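Local coordinates for protein probable ribosomal RNA small subunit methyltransferase (Thermus thermophilus, PDB 3DMH) that transfers a methyl group from S-adenosylmethionine to the N2 atom of a guanosine in 16S ribosomal RNA, at residues 313-327 against 343-355. Residues are numbered along the deposited sequence; the frame is centred on the assembly and turned at random.
Sequences AVILDVAQAFVNVAA and FLKYEPLLEEKFG. With SAM (S-adenosylmethionine), chain D.
From the Ala313-Leu344 pair to the Ala327-Lys353 pair the two segments run side by side, and their helices, 317-327 and 346-354, approach to 9.6 Å between axes at a crossing angle of -26°. At the incoming end Ile315 sets its CD1 methyl over the Tyr346 ring: CD1 sits 3.7 Å from the ring centroid, only 6° off the normal, a CH-pi contact over the middle of one face. With CG1 anti to the carbonyl carbon (chi1 -66°) and the chain extended beyond it, the methyl comes to stand over the ring centre, while CG2 packs near CE1. The edge of the same ring is met by Ala319, whose CB is 3.3 Å from the Tyr346 OH, and by Val323 CG2. Replacing Tyr346 with an alanine would probably leave Ile315 CD1 without the face it rests on and open a gap beside Ala319 and Val323. This pairing illustrates how a class I, Rossmann-like methyltransferase is layered: the two helices flank strand 334-340 in sequence and lie on the same side of the sheet, Val323 and Tyr346 both touching Leu338. Val323 is a knob in the hole formed by Tyr346, Leu349, Leu350 and Lys353, its CG1 4.1 Å from Leu350 CD1. Further along, Ala327 CB rests over one face of the Phe354 ring, 4.1 Å from its centroid and displaced toward the rim. Lys353, bent at its second torsion, passes its aliphatic chain slantwise across the Asn324 amide, CE 3.1 Å from OD1. No direct hydrogen bond crosses; water 1 links Ala313 O and Lys345 N, 2.9 Å from each. Val318 and Phe322, outside the interface, touch the S-adenosylmethionine adenine, whereas Leu344, which also packs on Ala313, touches the bound guanosine.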
loop_
_atom_site.group_PDB
_atom_site.type_symbol
_atom_site.label_atom_id
_atom_site.label_comp_id
_atom_site.label_asym_id
_atom_site.label_seq_id
_atom_site.Cartn_x
_atom_site.Cartn_y
_atom_site.Cartn_z
ATOM N N ALA A 313 -18.673 1.617 5.685
ATOM C CA ALA A 313 -19.430 2.817 6.006
ATOM C C ALA A 313 -18.622 3.736 6.921
ATOM O O ALA A 313 -19.086 4.821 7.278
ATOM C CB ALA A 313 -20.749 2.443 6.662
ATOM N N VAL A 314 -17.408 3.300 7.273
ATOM C CA VAL A 314 -16.568 4.016 8.221
ATOM C C VAL A 314 -15.316 4.492 7.510
ATOM O O VAL A 314 -14.817 3.815 6.615
ATOM C CB VAL A 314 -16.145 3.149 9.450
ATOM C CG1 VAL A 314 -17.379 2.652 10.232
ATOM C CG2 VAL A 314 -15.228 1.990 9.028
ATOM N N ILE A 315 -14.837 5.656 7.920
ATOM C CA ILE A 315 -13.602 6.231 7.363
ATOM C C ILE A 315 -12.387 5.521 7.976
ATOM O O ILE A 315 -12.294 5.370 9.197
ATOM C CB ILE A 315 -13.581 7.765 7.557
ATOM C CG1 ILE A 315 -14.702 8.413 6.727
ATOM C CG2 ILE A 315 -12.209 8.389 7.166
ATOM C CD1 ILE A 315 -14.981 9.857 7.112
ATOM N N LEU A 316 -11.470 5.074 7.126
ATOM C CA LEU A 316 -10.270 4.366 7.606
ATOM C C LEU A 316 -9.397 5.277 8.464
ATOM O O LEU A 316 -9.330 6.488 8.217
ATOM C CB LEU A 316 -9.463 3.835 6.415
ATOM C CG LEU A 316 -10.115 2.782 5.517
ATOM C CD1 LEU A 316 -9.182 2.492 4.351
ATOM C CD2 LEU A 316 -10.422 1.504 6.289
ATOM N N ASP A 317 -8.676 4.686 9.426
ATOM C CA ASP A 317 -7.706 5.433 10.225
ATOM C C ASP A 317 -6.731 6.250 9.353
ATOM O O ASP A 317 -6.448 7.399 9.661
ATOM C CB ASP A 317 -6.864 4.477 11.078
ATOM C CG ASP A 317 -7.641 3.841 12.203
ATOM O OD1 ASP A 317 -8.710 4.372 12.588
ATOM O OD2 ASP A 317 -7.164 2.793 12.714
ATOM N N VAL A 318 -6.210 5.650 8.277
ATOM C CA VAL A 318 -5.282 6.367 7.387
ATOM C C VAL A 318 -5.942 7.600 6.796
ATOM O O VAL A 318 -5.335 8.685 6.750
ATOM C CB VAL A 318 -4.733 5.466 6.251
ATOM C CG1 VAL A 318 -3.959 6.278 5.205
ATOM C CG2 VAL A 318 -3.855 4.335 6.836
ATOM N N ALA A 319 -7.185 7.423 6.331
ATOM C CA ALA A 319 -7.919 8.517 5.696
ATOM C C ALA A 319 -8.206 9.656 6.684
ATOM O O ALA A 319 -8.093 10.828 6.343
ATOM C CB ALA A 319 -9.193 8.002 5.052
ATOM N N GLN A 320 -8.529 9.307 7.927
ATOM C CA GLN A 320 -8.702 10.322 8.966
ATOM C C GLN A 320 -7.375 11.054 9.209
ATOM O O GLN A 320 -7.350 12.276 9.323
ATOM C CB GLN A 320 -9.200 9.653 10.246
ATOM C CG GLN A 320 -9.630 10.605 11.332
ATOM C CD GLN A 320 -10.367 9.873 12.453
ATOM O OE1 GLN A 320 -10.968 8.813 12.228
ATOM N NE2 GLN A 320 -10.322 10.432 13.659
ATOM N N ALA A 321 -6.264 10.305 9.261
ATOM C CA ALA A 321 -4.951 10.918 9.393
ATOM C C ALA A 321 -4.623 11.874 8.247
ATOM O O ALA A 321 -3.979 12.911 8.458
ATOM C CB ALA A 321 -3.872 9.844 9.520
ATOM N N PHE A 322 -5.057 11.535 7.032
ATOM C CA PHE A 322 -4.829 12.397 5.880
ATOM C C PHE A 322 -5.431 13.773 6.140
ATOM O O PHE A 322 -4.802 14.790 5.860
ATOM C CB PHE A 322 -5.479 11.797 4.628
ATOM C CG PHE A 322 -4.637 10.767 3.909
ATOM C CD1 PHE A 322 -3.493 10.196 4.479
ATOM C CD2 PHE A 322 -5.025 10.354 2.630
ATOM C CE1 PHE A 322 -2.762 9.263 3.750
ATOM C CE2 PHE A 322 -4.310 9.429 1.917
ATOM C CZ PHE A 322 -3.164 8.878 2.476
ATOM N N VAL A 323 -6.655 13.794 6.680
ATOM C CA VAL A 323 -7.323 15.073 6.952
ATOM C C VAL A 323 -6.571 15.847 8.028
ATOM O O VAL A 323 -6.334 17.031 7.861
ATOM C CB VAL A 323 -8.759 14.848 7.396
ATOM C CG1 VAL A 323 -9.440 16.183 7.796
ATOM C CG2 VAL A 323 -9.517 14.207 6.274
ATOM N N ASN A 324 -6.189 15.164 9.111
ATOM C CA ASN A 324 -5.479 15.844 10.212
ATOM C C ASN A 324 -4.149 16.382 9.709
ATOM O O ASN A 324 -3.756 17.510 10.030
ATOM C CB ASN A 324 -5.237 14.900 11.398
ATOM C CG ASN A 324 -6.527 14.363 11.998
ATOM O OD1 ASN A 324 -7.603 14.935 11.823
ATOM N ND2 ASN A 324 -6.420 13.246 12.713
ATOM N N VAL A 325 -3.457 15.572 8.904
ATOM C CA VAL A 325 -2.174 16.000 8.361
ATOM C C VAL A 325 -2.342 17.182 7.390
ATOM O O VAL A 325 -1.579 18.135 7.444
ATOM C CB VAL A 325 -1.408 14.799 7.752
ATOM C CG1 VAL A 325 -0.227 15.264 6.896
ATOM C CG2 VAL A 325 -0.926 13.888 8.870
ATOM N N ALA A 326 -3.368 17.141 6.535
ATOM C CA ALA A 326 -3.609 18.223 5.597
ATOM C C ALA A 326 -3.769 19.555 6.325
ATOM O O ALA A 326 -3.185 20.575 5.928
ATOM C CB ALA A 326 -4.840 17.927 4.766
ATOM N N ALA A 327 -4.568 19.554 7.386
ATOM C CA ALA A 327 -4.775 20.772 8.173
ATOM C C ALA A 327 -3.461 21.288 8.762
ATOM O O ALA A 327 -3.194 22.501 8.768
ATOM C CB ALA A 327 -5.784 20.504 9.277
ATOM N N PHE A 343 -21.290 9.172 0.687
ATOM C CA PHE A 343 -21.855 8.919 2.016
ATOM C C PHE A 343 -20.813 8.645 3.114
ATOM O O PHE A 343 -21.175 8.203 4.212
ATOM C CB PHE A 343 -22.919 7.821 1.992
ATOM C CG PHE A 343 -23.914 7.938 3.114
ATOM C CD1 PHE A 343 -24.722 9.066 3.227
ATOM C CD2 PHE A 343 -24.026 6.932 4.077
ATOM C CE1 PHE A 343 -25.635 9.188 4.274
ATOM C CE2 PHE A 343 -24.938 7.040 5.127
ATOM C CZ PHE A 343 -25.759 8.167 5.219
ATOM N N LEU A 344 -19.538 8.896 2.821
ATOM C CA LEU A 344 -18.521 8.848 3.873
ATOM C C LEU A 344 -18.504 10.172 4.635
ATOM O O LEU A 344 -18.528 11.255 4.038
ATOM C CB LEU A 344 -17.137 8.474 3.326
ATOM C CG LEU A 344 -16.990 7.037 2.809
ATOM C CD1 LEU A 344 -15.644 6.868 2.114
ATOM C CD2 LEU A 344 -17.154 6.024 3.952
ATOM N N LYS A 345 -18.455 10.074 5.956
ATOM C CA LYS A 345 -18.710 11.211 6.826
ATOM C C LYS A 345 -17.492 12.122 7.035
ATOM O O LYS A 345 -17.061 12.359 8.161
ATOM C CB LYS A 345 -19.309 10.719 8.150
ATOM C CG LYS A 345 -20.582 9.917 7.953
ATOM C CD LYS A 345 -21.084 9.327 9.257
ATOM C CE LYS A 345 -22.245 8.382 9.006
ATOM N NZ LYS A 345 -22.681 7.694 10.260
ATOM N N TYR A 346 -16.955 12.654 5.943
ATOM C CA TYR A 346 -15.783 13.549 6.025
ATOM C C TYR A 346 -16.127 14.948 6.517
ATOM O O TYR A 346 -15.283 15.632 7.084
ATOM C CB TYR A 346 -15.083 13.651 4.674
ATOM C CG TYR A 346 -14.227 12.458 4.356
ATOM C CD1 TYR A 346 -12.963 12.317 4.920
ATOM C CD2 TYR A 346 -14.674 11.474 3.483
ATOM C CE1 TYR A 346 -12.180 11.207 4.624
ATOM C CE2 TYR A 346 -13.901 10.356 3.187
ATOM C CZ TYR A 346 -12.654 10.238 3.755
ATOM O OH TYR A 346 -11.890 9.126 3.439
ATOM N N GLU A 347 -17.369 15.361 6.296
ATOM C CA GLU A 347 -17.809 16.712 6.631
ATOM C C GLU A 347 -17.472 17.106 8.069
ATOM O O GLU A 347 -16.828 18.137 8.269
ATOM C CB GLU A 347 -19.304 16.880 6.351
ATOM C CG GLU A 347 -19.646 16.887 4.874
ATOM C CD GLU A 347 -19.835 15.503 4.278
ATOM O OE1 GLU A 347 -19.678 14.488 4.992
ATOM O OE2 GLU A 347 -20.160 15.443 3.079
ATOM N N PRO A 348 -17.899 16.296 9.065
ATOM C CA PRO A 348 -17.546 16.678 10.441
ATOM C C PRO A 348 -16.044 16.767 10.706
ATOM O O PRO A 348 -15.620 17.613 11.502
ATOM C CB PRO A 348 -18.188 15.581 11.305
ATOM C CG PRO A 348 -18.524 14.475 10.375
ATOM C CD PRO A 348 -18.751 15.092 9.035
ATOM N N LEU A 349 -15.250 15.916 10.053
ATOM C CA LEU A 349 -13.789 15.939 10.209
ATOM C C LEU A 349 -13.175 17.234 9.686
ATOM O O LEU A 349 -12.299 17.825 10.336
ATOM C CB LEU A 349 -13.115 14.750 9.497
ATOM C CG LEU A 349 -13.491 13.309 9.838
ATOM C CD1 LEU A 349 -12.607 12.350 9.028
ATOM C CD2 LEU A 349 -13.361 13.020 11.326
ATOM N N LEU A 350 -13.632 17.683 8.514
ATOM C CA LEU A 350 -13.118 18.925 7.944
ATOM C C LEU A 350 -13.549 20.140 8.768
ATOM O O LEU A 350 -12.765 21.062 8.968
ATOM C CB LEU A 350 -13.511 19.065 6.460
ATOM C CG LEU A 350 -12.529 18.419 5.457
ATOM C CD1 LEU A 350 -12.670 16.892 5.390
ATOM C CD2 LEU A 350 -12.763 19.022 4.056
ATOM N N GLU A 351 -14.784 20.114 9.263
ATOM C CA GLU A 351 -15.287 21.168 10.135
ATOM C C GLU A 351 -14.453 21.281 11.413
ATOM O O GLU A 351 -14.104 22.387 11.841
ATOM C CB GLU A 351 -16.749 20.900 10.477
ATOM C CG GLU A 351 -17.529 22.136 10.807
ATOM C CD GLU A 351 -18.939 22.042 10.289
ATOM O OE1 GLU A 351 -19.188 22.538 9.168
ATOM O OE2 GLU A 351 -19.794 21.454 10.989
ATOM N N GLU A 352 -14.127 20.140 12.011
ATOM C CA GLU A 352 -13.331 20.123 13.233
ATOM C C GLU A 352 -11.909 20.636 12.992
ATOM O O GLU A 352 -11.365 21.378 13.810
ATOM C CB GLU A 352 -13.297 18.713 13.823
ATOM C CG GLU A 352 -12.514 18.597 15.127
ATOM C CD GLU A 352 -11.962 17.208 15.363
ATOM O OE1 GLU A 352 -12.134 16.320 14.493
ATOM O OE2 GLU A 352 -11.334 17.004 16.424
ATOM N N LYS A 353 -11.311 20.252 11.866
ATOM C CA LYS A 353 -9.899 20.557 11.633
ATOM C C LYS A 353 -9.613 21.894 10.941
ATOM O O LYS A 353 -8.534 22.469 11.136
ATOM C CB LYS A 353 -9.206 19.409 10.894
ATOM C CG LYS A 353 -9.170 18.087 11.660
ATOM C CD LYS A 353 -8.263 18.159 12.893
ATOM C CE LYS A 353 -8.563 17.011 13.853
ATOM N NZ LYS A 353 -7.577 16.954 14.958
ATOM N N PHE A 354 -10.565 22.372 10.136
ATOM C CA PHE A 354 -10.409 23.609 9.370
ATOM C C PHE A 354 -11.348 24.719 9.848
ATOM O O PHE A 354 -11.082 25.904 9.624
ATOM C CB PHE A 354 -10.637 23.353 7.875
ATOM C CG PHE A 354 -9.527 22.584 7.209
ATOM C CD1 PHE A 354 -8.430 23.248 6.665
ATOM C CD2 PHE A 354 -9.591 21.197 7.115
ATOM C CE1 PHE A 354 -7.399 22.541 6.036
ATOM C CE2 PHE A 354 -8.576 20.480 6.484
ATOM C CZ PHE A 354 -7.476 21.160 5.941
ATOM N N GLY A 355 -12.450 24.327 10.492
ATOM C CA GLY A 355 -13.452 25.266 10.979
ATOM C C GLY A 355 -14.639 25.435 10.044
ATOM O O GLY A 355 -15.718 25.866 10.467
HETATM N N SAM D . -3.902 9.398 -5.675
HETATM C CA SAM D . -4.075 8.127 -6.459
HETATM C C SAM D . -5.227 8.299 -7.426
HETATM O O SAM D . -5.948 9.289 -7.243
HETATM O OXT SAM D . -5.421 7.450 -8.312
HETATM C CB SAM D . -4.382 6.942 -5.541
HETATM C CG SAM D . -5.645 7.072 -4.685
HETATM S SD SAM D . -5.964 5.552 -3.733
HETATM C CE SAM D . -7.744 5.699 -3.400
HETATM C "C5'" SAM D . -5.297 5.864 -2.073
HETATM C "C4'" SAM D . -3.784 5.724 -2.022
HETATM O "O4'" SAM D . -3.443 5.892 -0.648
HETATM C "C3'" SAM D . -3.241 4.365 -2.483
HETATM O "O3'" SAM D . -2.260 4.508 -3.502
HETATM C "C2'" SAM D . -2.675 3.759 -1.195
HETATM O "O2'" SAM D . -1.589 2.869 -1.369
HETATM C "C1'" SAM D . -2.330 5.044 -0.445
HETATM N N9 SAM D . -2.128 4.802 0.970
HETATM C C8 SAM D . -2.732 3.856 1.794
HETATM N N7 SAM D . -2.265 4.007 3.058
HETATM C C5 SAM D . -1.348 5.037 3.039
HETATM C C6 SAM D . -0.522 5.610 4.013
HETATM N N6 SAM D . -0.505 5.149 5.271
HETATM N N1 SAM D . 0.290 6.653 3.634
HETATM C C2 SAM D . 0.312 7.122 2.340
HETATM N N3 SAM D . -0.454 6.535 1.339
HETATM C C4 SAM D . -1.269 5.524 1.718
HETATM O O HOH W 1 -18.232 7.548 7.257
HETATM O O HOH W 2 -21.331 6.117 5.894
HETATM O O HOH W 3 -11.845 5.854 4.266
#